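Local coordinates for protein pyruvate kinase (Cryptosporidium parvum, PDB 4DRS) that probably catalyses the last step of glycolysis, interconverting phosphoenolpyruvate and ADP with pyruvate and ATP, with magnesium and potassium ions as cofactors, at residues I49-P54 against C358-G363. Numbering follows the deposited sequence.
Sequences ICTIGP and CVMLSG
I49 and M360 sit side by side where the first and last strands of the TIM barrel meet and close it; the axes of 49-51 and 358-361 run parallel, 15° apart. I49 is clamped at both ends: its N donates to V359 O at 2.8 Å, almost straight, and its O accepts from L361 N at 2.9 Å. On the barrel-interior face, M360 CG, swung anti to its backbone N (chi1 -172°), lies 3.6 Å from I49 CG2, and the two side chains cross at a slant. This is the tight part. Further along, the spacing opens and one carbonyl does double duty: L361 O takes T51 N at 3.1 Å, with an N-H...O angle of 141° and tilted from the carbonyl plane, and T51 OG1 at 2.8 Å, in plane on a lone pair. T51 CB also touches S362 O at 3.5 Å; I49 to T51 and C358 to L361 are buried, whereas S362 is partly exposed, its side chain near acetate and glycerol, probably from the crystallisation liquor. R74, which binds ADP (absent from this chain), also hydrogen-bonds T51 OG1, tying the seam to the active-site end. Strand 72-76 flanks 47-51, strand 324-327 flanks 358-361, and on the outer face helix 371-386 covers C50, V359 and L361.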
loop_
_atom_site.group_PDB
_atom_site.type_symbol
_atom_site.label_atom_id
_atom_site.label_comp_id
_atom_site.label_asym_id
_atom_site.label_seq_id
_atom_site.Cartn_x
_atom_site.Cartn_y
_atom_site.Cartn_z
ATOM N N ILE A 49 19.723 26.281 -15.281
ATOM C CA ILE A 49 19.756 27.289 -16.332
ATOM C C ILE A 49 20.220 28.625 -15.746
ATOM O O ILE A 49 19.710 29.058 -14.709
ATOM C CB ILE A 49 18.371 27.468 -16.994
ATOM C CG1 ILE A 49 17.878 26.144 -17.587
ATOM C CG2 ILE A 49 18.427 28.550 -18.071
ATOM C CD1 ILE A 49 16.494 26.215 -18.207
ATOM N N CYS A 50 21.187 29.262 -16.403
ATOM C CA CYS A 50 21.658 30.595 -16.006
ATOM C C CYS A 50 21.408 31.591 -17.115
ATOM O O CYS A 50 21.709 31.325 -18.277
ATOM C CB CYS A 50 23.154 30.597 -15.681
ATOM S SG CYS A 50 23.639 29.492 -14.346
ATOM N N THR A 51 20.855 32.740 -16.745
ATOM C CA THR A 51 20.632 33.824 -17.682
ATOM C C THR A 51 21.917 34.616 -17.817
ATOM O O THR A 51 22.491 35.063 -16.817
ATOM C CB THR A 51 19.496 34.746 -17.208
ATOM O OG1 THR A 51 18.321 33.959 -16.967
ATOM C CG2 THR A 51 19.192 35.811 -18.257
ATOM N N ILE A 52 22.374 34.774 -19.055
ATOM C CA ILE A 52 23.622 35.474 -19.313
ATOM C C ILE A 52 23.360 36.936 -19.647
ATOM O O ILE A 52 22.610 37.252 -20.568
ATOM C CB ILE A 52 24.464 34.801 -20.430
ATOM C CG1 ILE A 52 24.519 33.270 -20.259
ATOM C CG2 ILE A 52 25.863 35.406 -20.490
ATOM C CD1 ILE A 52 24.967 32.774 -18.896
ATOM N N GLY A 53 23.979 37.822 -18.878
ATOM C CA GLY A 53 23.888 39.253 -19.120
ATOM C C GLY A 53 25.230 39.925 -18.908
ATOM O O GLY A 53 26.266 39.251 -18.885
ATOM N N PRO A 54 25.222 41.262 -18.731
ATOM C CA PRO A 54 26.446 42.063 -18.589
ATOM C C PRO A 54 27.410 41.541 -17.522
ATOM O O PRO A 54 28.620 41.533 -17.747
ATOM C CB PRO A 54 25.916 43.446 -18.195
ATOM C CG PRO A 54 24.539 43.492 -18.767
ATOM C CD PRO A 54 24.005 42.094 -18.644
ATOM N N CYS A 358 14.502 21.345 -14.113
ATOM C CA CYS A 358 15.522 22.391 -14.062
ATOM C C CYS A 358 15.081 23.528 -13.181
ATOM O O CYS A 358 13.887 23.778 -13.016
ATOM C CB CYS A 358 15.811 22.991 -15.440
ATOM S SG CYS A 358 15.824 21.830 -16.804
ATOM N N VAL A 359 16.068 24.228 -12.642
ATOM C CA VAL A 359 15.845 25.498 -11.975
ATOM C C VAL A 359 16.593 26.569 -12.760
ATOM O O VAL A 359 17.638 26.297 -13.358
ATOM C CB VAL A 359 16.284 25.466 -10.493
ATOM C CG1 VAL A 359 15.359 24.554 -9.702
ATOM C CG2 VAL A 359 17.730 25.002 -10.350
ATOM N N MET A 360 16.044 27.776 -12.773
ATOM C CA MET A 360 16.615 28.859 -13.548
ATOM C C MET A 360 16.925 30.081 -12.695
ATOM O O MET A 360 16.092 30.517 -11.904
ATOM C CB MET A 360 15.670 29.242 -14.686
ATOM C CG MET A 360 16.260 30.229 -15.678
ATOM S SD MET A 360 15.044 30.739 -16.897
ATOM C CE MET A 360 14.526 32.313 -16.219
ATOM N N LEU A 361 18.127 30.624 -12.876
ATOM C CA LEU A 361 18.528 31.903 -12.288
ATOM C C LEU A 361 18.330 33.032 -13.284
ATOM O O LEU A 361 18.713 32.911 -14.447
ATOM C CB LEU A 361 19.999 31.866 -11.876
ATOM C CG LEU A 361 20.366 31.137 -10.590
ATOM C CD1 LEU A 361 21.876 31.062 -10.448
ATOM C CD2 LEU A 361 19.753 31.815 -9.375
ATOM N N SER A 362 17.739 34.129 -12.823
ATOM C CA SER A 362 17.482 35.279 -13.685
ATOM C C SER A 362 18.522 36.387 -13.500
ATOM O O SER A 362 19.615 36.319 -14.069
ATOM C CB SER A 362 16.057 35.807 -13.477
ATOM O OG SER A 362 15.146 35.182 -14.368
ATOM N N GLY A 363 18.178 37.399 -12.703
ATOM C CA GLY A 363 19.048 38.553 -12.472
ATOM C C GLY A 363 20.178 38.315 -11.483
ATOM O O GLY A 363 20.960 39.223 -11.199
#